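Local atomic coordinates of diacylglycerol lipase (Aspergillus oryzae, PDB entry 5XK2), a protein that probably hydrolyses the ester bonds of mono- and diacylglycerols, as a fungal class 3 lipase of the alpha/beta-hydrolase fold. Residues G113-L118 against V183-L188; F103-P108 against M216-I221. All coordinates share one frame; numbering follows the deposited sequence.

Contact 1: G113-L118 against V183-L188; sequences GCKAEL and VANKPL
The carboxamide of N185 plugs into the backbone of residues 113-115 with both of its ends. Its ND2 gives a nearly straight hydrogen bond (171°) to G113 O at 3.0 Å, lying in the amide plane and in the plane of the G113 carbonyl. OD1 takes the K115 N-H, 3.0 Å between K115 N and N185 OD1, but from above the carbonyl plane. From the opposite face of the same amide comes L188 N, 3.1 Å from N185 OD1, so this oxygen is gripped twice and the flip of the amide is settled. With chi1 at 71°, CG sits between the backbone N and the carbonyl carbon, which turns the amide back over the first turn of helix 186-195. The K115 chain crosses it obliquely, CG against ND2.

Main-chain bonds continue the pairing: N185 N donates to K115 O, and E117 N reaches V183 O at 2.8 Å. The two bonds flank A116 and A184, a single antiparallel bridge of the non-hydrogen-bonded kind. Beside this polar grip, L188 lays CB against C114 CB (3.8 Å) and CD2 against A116 CB, while C114 SG rests on P187 CB. C114 is joined to C111 by a disulfide, and L161 of helix 154-168 backs A116. E117, in turn, caps the next helix by accepting from F120 N through OE2. N185 is thus a classical asparagine N-cap whose capping oxygen also accepts from K115 N of the adjacent loop, joining the start of helix 186-195 to the short strand 116-117 in this alpha/beta-hydrolase fold.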
ATOM      1  N   GLY A 113     -15.554  11.442 -27.565  1.00 16.10           N
ATOM      2  CA  GLY A 113     -14.333  10.661 -27.469  1.00 16.37           C
ATOM      3  C   GLY A 113     -13.755  10.622 -26.061  1.00 17.70           C
ATOM      4  O   GLY A 113     -12.633  10.151 -25.855  1.00 17.03           O
ATOM      5  N   CYS A 114     -14.523  11.112 -25.095  1.00 14.48           N
ATOM      6  CA  CYS A 114     -14.015  11.210 -23.725  1.00 13.44           C
ATOM      7  C   CYS A 114     -14.091   9.869 -23.016  1.00 14.94           C
ATOM      8  O   CYS A 114     -15.059   9.117 -23.177  1.00 15.41           O
ATOM      9  CB  CYS A 114     -14.786  12.287 -22.971  1.00 18.31           C
ATOM     10  SG  CYS A 114     -14.385  13.930 -23.649  1.00 21.00           S
ATOM     11  N   LYS A 115     -13.042   9.536 -22.261  1.00 11.29           N
ATOM     12  CA  LYS A 115     -12.993   8.280 -21.527  1.00 11.09           C
ATOM     13  C   LYS A 115     -12.428   8.558 -20.149  1.00 10.91           C
ATOM     14  O   LYS A 115     -11.564   9.412 -20.007  1.00 11.11           O
ATOM     15  CB  LYS A 115     -12.126   7.230 -22.233  1.00 13.47           C
ATOM     16  CG  LYS A 115     -12.530   6.960 -23.686  1.00 17.69           C
ATOM     17  CD  LYS A 115     -13.763   6.109 -23.765  1.00 32.25           C
ATOM     18  CE  LYS A 115     -13.375   4.652 -23.787  1.00 51.07           C
ATOM     19  NZ  LYS A 115     -12.178   4.468 -24.654  1.00 57.71           N
ATOM     20  N   ALA A 116     -12.939   7.844 -19.153  1.00 11.21           N
ATOM     21  CA  ALA A 116     -12.510   7.997 -17.763  1.00 10.07           C
ATOM     22  C   ALA A 116     -12.054   6.674 -17.190  1.00 12.07           C
ATOM     23  O   ALA A 116     -12.415   5.611 -17.693  1.00 14.26           O
ATOM     24  CB  ALA A 116     -13.644   8.558 -16.910  1.00 11.52           C
ATOM     25  N   GLU A 117     -11.270   6.741 -16.119  1.00  9.79           N
ATOM     26  CA  GLU A 117     -10.842   5.537 -15.412  1.00 11.36           C
ATOM     27  C   GLU A 117     -12.079   4.827 -14.849  1.00 13.45           C
ATOM     28  O   GLU A 117     -12.870   5.442 -14.148  1.00 13.27           O
ATOM     29  CB  GLU A 117      -9.867   5.917 -14.282  1.00 14.52           C
ATOM     30  CG  GLU A 117      -8.837   4.859 -13.953  1.00 17.55           C
ATOM     31  CD  GLU A 117      -9.326   3.841 -12.937  1.00 27.21           C
ATOM     32  OE1 GLU A 117      -8.715   2.757 -12.857  1.00 39.33           O
ATOM     33  OE2 GLU A 117     -10.301   4.122 -12.212  1.00 17.67           O
ATOM     34  N   LEU A 118     -12.248   3.541 -15.163  1.00 12.20           N
ATOM     35  CA  LEU A 118     -13.479   2.830 -14.816  1.00 16.09           C
ATOM     36  C   LEU A 118     -13.740   2.785 -13.314  1.00 13.57           C
ATOM     37  O   LEU A 118     -14.867   3.018 -12.861  1.00 13.81           O
ATOM     38  CB  LEU A 118     -13.436   1.399 -15.362  1.00 16.55           C
ATOM     39  CG  LEU A 118     -14.606   0.510 -14.910  1.00 15.61           C
ATOM     40  CD1 LEU A 118     -15.923   0.999 -15.465  1.00 19.21           C
ATOM     41  CD2 LEU A 118     -14.342  -0.930 -15.314  1.00 21.48           C
ATOM     42  N   VAL A 183      -7.354  10.641 -14.093  1.00 11.32           N
ATOM     43  CA  VAL A 183      -8.669  10.045 -14.336  1.00  9.03           C
ATOM     44  C   VAL A 183      -9.161   9.979 -15.770  1.00 11.16           C
ATOM     45  O   VAL A 183     -10.173   9.348 -16.037  1.00 13.27           O
ATOM     46  CB  VAL A 183      -9.733  10.768 -13.513  1.00  9.94           C
ATOM     47  CG1 VAL A 183      -9.355  10.681 -12.030  1.00 13.08           C
ATOM     48  CG2 VAL A 183      -9.856  12.242 -13.931  1.00 12.36           C
ATOM     49  N   ALA A 184      -8.467  10.642 -16.683  1.00  8.52           N
ATOM     50  CA  ALA A 184      -9.060  11.002 -17.968  1.00  8.48           C
ATOM     51  C   ALA A 184      -8.135  10.709 -19.137  1.00 12.53           C
ATOM     52  O   ALA A 184      -6.922  10.800 -19.007  1.00 11.45           O
ATOM     53  CB  ALA A 184      -9.427  12.502 -17.969  1.00  9.80           C
ATOM     54  N   ASN A 185      -8.706  10.388 -20.292  1.00 10.11           N
ATOM     55  CA  ASN A 185      -7.908  10.377 -21.521  1.00  9.50           C
ATOM     56  C   ASN A 185      -7.740  11.812 -22.019  1.00  9.19           C
ATOM     57  O   ASN A 185      -8.194  12.753 -21.351  1.00 11.37           O
ATOM     58  CB  ASN A 185      -8.529   9.450 -22.590  1.00 10.82           C
ATOM     59  CG  ASN A 185      -9.830   9.982 -23.198  1.00 12.41           C
ATOM     60  OD1 ASN A 185     -10.457  10.921 -22.708  1.00 11.71           O
ATOM     61  ND2 ASN A 185     -10.259   9.335 -24.293  1.00 12.05           N
ATOM     62  N   LYS A 186      -7.069  12.021 -23.150  1.00 10.90           N
ATOM     63  CA  LYS A 186      -6.759  13.411 -23.507  1.00 11.72           C
ATOM     64  C   LYS A 186      -8.024  14.253 -23.781  1.00 11.06           C
ATOM     65  O   LYS A 186      -8.136  15.353 -23.246  1.00 11.78           O
ATOM     66  CB  LYS A 186      -5.776  13.494 -24.706  1.00 16.14           C
ATOM     67  CG  LYS A 186      -5.051  14.854 -24.760  1.00 27.65           C
ATOM     68  CD  LYS A 186      -3.885  14.872 -25.764  1.00 32.27           C
ATOM     69  CE  LYS A 186      -2.963  16.068 -25.511  1.00 36.31           C
ATOM     70  NZ  LYS A 186      -1.697  15.987 -26.303  1.00 40.63           N
ATOM     71  N   PRO A 187      -8.985  13.755 -24.598  1.00 12.38           N
ATOM     72  CA  PRO A 187     -10.189  14.577 -24.820  1.00 12.05           C
ATOM     73  C   PRO A 187     -10.920  14.931 -23.521  1.00  9.35           C
ATOM     74  O   PRO A 187     -11.354  16.078 -23.365  1.00 12.86           O
ATOM     75  CB  PRO A 187     -11.072  13.676 -25.709  1.00 16.18           C
ATOM     76  CG  PRO A 187     -10.112  12.807 -26.411  1.00 20.40           C
ATOM     77  CD  PRO A 187      -8.985  12.549 -25.452  1.00 14.40           C
ATOM     78  N   LEU A 188     -11.019  13.991 -22.588  1.00 10.29           N
ATOM     79  CA  LEU A 188     -11.706  14.301 -21.329  1.00 10.08           C
ATOM     80  C   LEU A 188     -10.890  15.269 -20.481  1.00  9.16           C
ATOM     81  O   LEU A 188     -11.441  16.174 -19.850  1.00  9.99           O
ATOM     82  CB  LEU A 188     -12.006  13.028 -20.539  1.00 12.15           C
ATOM     83  CG  LEU A 188     -12.709  13.263 -19.199  1.00 11.15           C
ATOM     84  CD1 LEU A 188     -14.004  14.073 -19.399  1.00 11.43           C
ATOM     85  CD2 LEU A 188     -13.019  11.930 -18.471  1.00  9.92           C
TER

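Contact 2: F103-P108 against M216-I221; sequences FPQTDP and MGYVHI
Q105 holds its amide nitrogen over the centre of the Y218 ring, NE2 standing 3.4 Å above the ring plane, with the amide plane almost perpendicular to the ring (89°). The glutamine chain runs against the direction of the tyrosine, from the hydroxyl end across one ring face, Q105 CG lying 3.2 Å from Y218 OH. Q105 CG lies anti to its own carbonyl carbon (chi1 -63°) and the chain runs extended beyond it, which carries NE2 across the ring to G217 O, a weak hydrogen bond of 3.0 Å. At the other end of the ring, Y218 OH donates to F103 O at 2.7 Å. This oxygen lies at the ring edge, whereas the hydroxyl stands above the F103 carbonyl plane. A water donates to the same F103 O and to M216 O, 3.1 Å from the latter, and so bridges the two backbones where they do not meet directly.

Farther out, M216 and F103 form an oblique Met-aromatic contact, SD 3.5 Å from F103 CD2, with the methyl CE at the ring edge in its plane. W97 meets the F103 ring edge-to-face, P212 packs on both F103 and Y218, and L263 of the second subunit packs on F103 and M216. Aromatic, amide and sulfur contacts thereby fasten the loop between strands 198-203 and 224-227 to the entry of the small 105-106/116-117 hairpin, beside the subunit interface of this lipase.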
ATOM      1  N   PHE A 103      -5.734  -0.597 -15.737  1.00 23.98           N
ATOM      2  CA  PHE A 103      -6.625   0.525 -15.428  1.00 17.01           C
ATOM      3  C   PHE A 103      -7.526   0.801 -16.632  1.00 15.59           C
ATOM      4  O   PHE A 103      -7.309   1.758 -17.377  1.00 14.98           O
ATOM      5  CB  PHE A 103      -5.823   1.791 -15.079  1.00 16.38           C
ATOM      6  CG  PHE A 103      -4.950   1.657 -13.841  1.00 16.81           C
ATOM      7  CD1 PHE A 103      -5.467   1.893 -12.574  1.00 23.52           C
ATOM      8  CD2 PHE A 103      -3.618   1.316 -13.961  1.00 24.27           C
ATOM      9  CE1 PHE A 103      -4.656   1.776 -11.439  1.00 18.86           C
ATOM     10  CE2 PHE A 103      -2.808   1.196 -12.833  1.00 26.99           C
ATOM     11  CZ  PHE A 103      -3.333   1.437 -11.579  1.00 20.20           C
ATOM     12  N   PRO A 104      -8.529  -0.060 -16.849  1.00 16.87           N
ATOM     13  CA  PRO A 104      -9.398   0.100 -18.021  1.00 17.93           C
ATOM     14  C   PRO A 104     -10.182   1.401 -18.020  1.00 15.92           C
ATOM     15  O   PRO A 104     -10.545   1.917 -16.954  1.00 17.72           O
ATOM     16  CB  PRO A 104     -10.347  -1.094 -17.921  1.00 19.77           C
ATOM     17  CG  PRO A 104     -10.315  -1.491 -16.490  1.00 22.89           C
ATOM     18  CD  PRO A 104      -8.918  -1.212 -16.021  1.00 22.92           C
ATOM     19  N   GLN A 105     -10.457   1.892 -19.231  1.00 15.52           N
ATOM     20  CA  GLN A 105     -11.220   3.118 -19.448  1.00 18.61           C
ATOM     21  C   GLN A 105     -12.676   2.809 -19.770  1.00 18.52           C
ATOM     22  O   GLN A 105     -13.004   1.717 -20.244  1.00 21.95           O
ATOM     23  CB  GLN A 105     -10.612   3.946 -20.579  1.00 18.21           C
ATOM     24  CG  GLN A 105      -9.204   4.418 -20.249  1.00 17.65           C
ATOM     25  CD  GLN A 105      -8.659   5.364 -21.269  1.00 21.25           C
ATOM     26  OE1 GLN A 105      -9.085   5.360 -22.419  1.00 24.80           O
ATOM     27  NE2 GLN A 105      -7.703   6.187 -20.858  1.00 22.14           N
ATOM     28  N   THR A 106     -13.552   3.748 -19.430  1.00 14.71           N
ATOM     29  CA  THR A 106     -14.980   3.607 -19.722  1.00 13.69           C
ATOM     30  C   THR A 106     -15.509   4.924 -20.292  1.00 16.06           C
ATOM     31  O   THR A 106     -14.869   5.958 -20.144  1.00 16.26           O
ATOM     32  CB  THR A 106     -15.747   3.200 -18.440  1.00 18.99           C
ATOM     33  OG1 THR A 106     -17.060   2.739 -18.767  1.00 20.38           O
ATOM     34  CG2 THR A 106     -15.837   4.372 -17.451  1.00 18.22           C
ATOM     35  N   ASP A 107     -16.667   4.889 -20.954  1.00 14.98           N
ATOM     36  CA  ASP A 107     -17.273   6.098 -21.509  1.00 14.80           C
ATOM     37  C   ASP A 107     -18.245   6.708 -20.492  1.00 16.48           C
ATOM     38  O   ASP A 107     -19.297   6.131 -20.222  1.00 19.05           O
ATOM     39  CB  ASP A 107     -18.015   5.745 -22.821  1.00 20.30           C
ATOM     40  CG  ASP A 107     -18.598   6.960 -23.540  1.00 23.08           C
ATOM     41  OD1 ASP A 107     -18.669   8.068 -22.972  1.00 19.03           O
ATOM     42  OD2 ASP A 107     -19.004   6.798 -24.717  1.00 29.60           O
ATOM     43  N   PRO A 108     -17.873   7.844 -19.874  1.00 15.44           N
ATOM     44  CA  PRO A 108     -18.704   8.552 -18.895  1.00 14.96           C
ATOM     45  C   PRO A 108     -19.864   9.346 -19.487  1.00 17.07           C
ATOM     46  O   PRO A 108     -20.629   9.919 -18.712  1.00 18.34           O
ATOM     47  CB  PRO A 108     -17.703   9.475 -18.196  1.00 13.57           C
ATOM     48  CG  PRO A 108     -16.767   9.841 -19.292  1.00 13.88           C
ATOM     49  CD  PRO A 108     -16.620   8.585 -20.136  1.00 14.27           C
ATOM     50  N   MET A 216      -0.887   4.205 -20.794  1.00 15.87           N
ATOM     51  CA  MET A 216      -2.197   3.583 -20.669  1.00 17.00           C
ATOM     52  C   MET A 216      -3.315   4.481 -21.227  1.00 17.74           C
ATOM     53  O   MET A 216      -4.506   4.171 -21.096  1.00 19.36           O
ATOM     54  CB  MET A 216      -2.469   3.235 -19.204  1.00 16.78           C
ATOM     55  CG  MET A 216      -1.570   2.141 -18.661  1.00 19.56           C
ATOM     56  SD  MET A 216      -1.741   2.060 -16.873  1.00 21.96           S
ATOM     57  CE  MET A 216      -0.759   0.609 -16.487  1.00 26.40           C
ATOM     58  N   GLY A 217      -2.927   5.608 -21.819  1.00 15.31           N
ATOM     59  CA  GLY A 217      -3.884   6.501 -22.455  1.00 17.75           C
ATOM     60  C   GLY A 217      -4.490   7.563 -21.558  1.00 17.24           C
ATOM     61  O   GLY A 217      -5.555   8.104 -21.856  1.00 18.34           O
ATOM     62  N   TYR A 218      -3.822   7.860 -20.448  1.00 12.38           N
ATOM     63  CA  TYR A 218      -4.313   8.881 -19.531  1.00 11.41           C
ATOM     64  C   TYR A 218      -3.431  10.112 -19.557  1.00  9.76           C
ATOM     65  O   TYR A 218      -2.221  10.021 -19.802  1.00 11.90           O
ATOM     66  CB  TYR A 218      -4.357   8.350 -18.101  1.00  9.59           C
ATOM     67  CG  TYR A 218      -5.383   7.271 -17.882  1.00 12.62           C
ATOM     68  CD1 TYR A 218      -6.672   7.601 -17.500  1.00 13.08           C
ATOM     69  CD2 TYR A 218      -5.058   5.932 -18.040  1.00 10.88           C
ATOM     70  CE1 TYR A 218      -7.631   6.613 -17.282  1.00 16.62           C
ATOM     71  CE2 TYR A 218      -6.007   4.929 -17.820  1.00 11.72           C
ATOM     72  CZ  TYR A 218      -7.285   5.290 -17.435  1.00 15.72           C
ATOM     73  OH  TYR A 218      -8.234   4.326 -17.203  1.00 16.02           O
ATOM     74  N   VAL A 219      -4.040  11.265 -19.316  1.00  8.71           N
ATOM     75  CA  VAL A 219      -3.286  12.493 -19.125  1.00 10.17           C
ATOM     76  C   VAL A 219      -3.863  13.192 -17.899  1.00 12.98           C
ATOM     77  O   VAL A 219      -4.778  12.669 -17.279  1.00 19.24           O
ATOM     78  CB  VAL A 219      -3.336  13.397 -20.373  1.00 10.84           C
ATOM     79  CG1 VAL A 219      -2.731  12.669 -21.558  1.00 11.77           C
ATOM     80  CG2 VAL A 219      -4.735  13.784 -20.668  1.00 15.30           C
ATOM     81  N   HIS A 220      -3.318  14.346 -17.518  1.00 10.14           N
ATOM     82  CA  HIS A 220      -3.837  15.055 -16.339  1.00  8.53           C
ATOM     83  C   HIS A 220      -4.654  16.270 -16.728  1.00 10.24           C
ATOM     84  O   HIS A 220      -4.410  16.910 -17.760  1.00 10.57           O
ATOM     85  CB  HIS A 220      -2.691  15.544 -15.424  1.00  9.31           C
ATOM     86  CG  HIS A 220      -2.357  14.637 -14.285  1.00  7.57           C
ATOM     87  ND1 HIS A 220      -3.275  14.298 -13.310  1.00 10.25           N
ATOM     88  CD2 HIS A 220      -1.184  14.066 -13.912  1.00  9.00           C
ATOM     89  CE1 HIS A 220      -2.695  13.528 -12.411  1.00  9.41           C
ATOM     90  NE2 HIS A 220      -1.418  13.378 -12.743  1.00  7.71           N
ATOM     91  N   ILE A 221      -5.623  16.600 -15.879  1.00  7.92           N
ATOM     92  CA  ILE A 221      -6.247  17.904 -15.878  1.00  8.60           C
ATOM     93  C   ILE A 221      -5.181  18.960 -15.616  1.00 10.48           C
ATOM     94  O   ILE A 221      -4.271  18.749 -14.809  1.00  9.21           O
ATOM     95  CB  ILE A 221      -7.341  17.966 -14.794  1.00  9.47           C
ATOM     96  CG1 ILE A 221      -8.438  16.959 -15.130  1.00  9.10           C
ATOM     97  CG2 ILE A 221      -7.894  19.378 -14.626  1.00 12.77           C
ATOM     98  CD1 ILE A 221      -9.232  16.497 -13.883  1.00 11.59           C
TER
HETATM   99  O   HOH W   1      -5.824   1.672 -19.933  1.00 34.34           O

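After strands 58-65, 71-78 and 83-89 and helix 94-98, the chain passes through 103-108 and turns back through 113-118, pairing strands 105-106 and 116-117 antiparallel; A116 O and T106 N are 2.8 Å apart, probably hydrogen-bonded. It then runs through helix 118-138, strand 146-152, helix 154-168 and strand 173-178 before 183-188 closes the loop of contact 1. Contact 2 closes later, when the loop after strand 198-203 brings 216-221 against 103-105, at the start of strand 105-106, so its longer loop encloses that of contact 1. The returning segments are also joined, probably through V219 N and A184 O. Together the contacts tie the hairpin to helix 186-195 and the connection between strands 198-203 and 224-227.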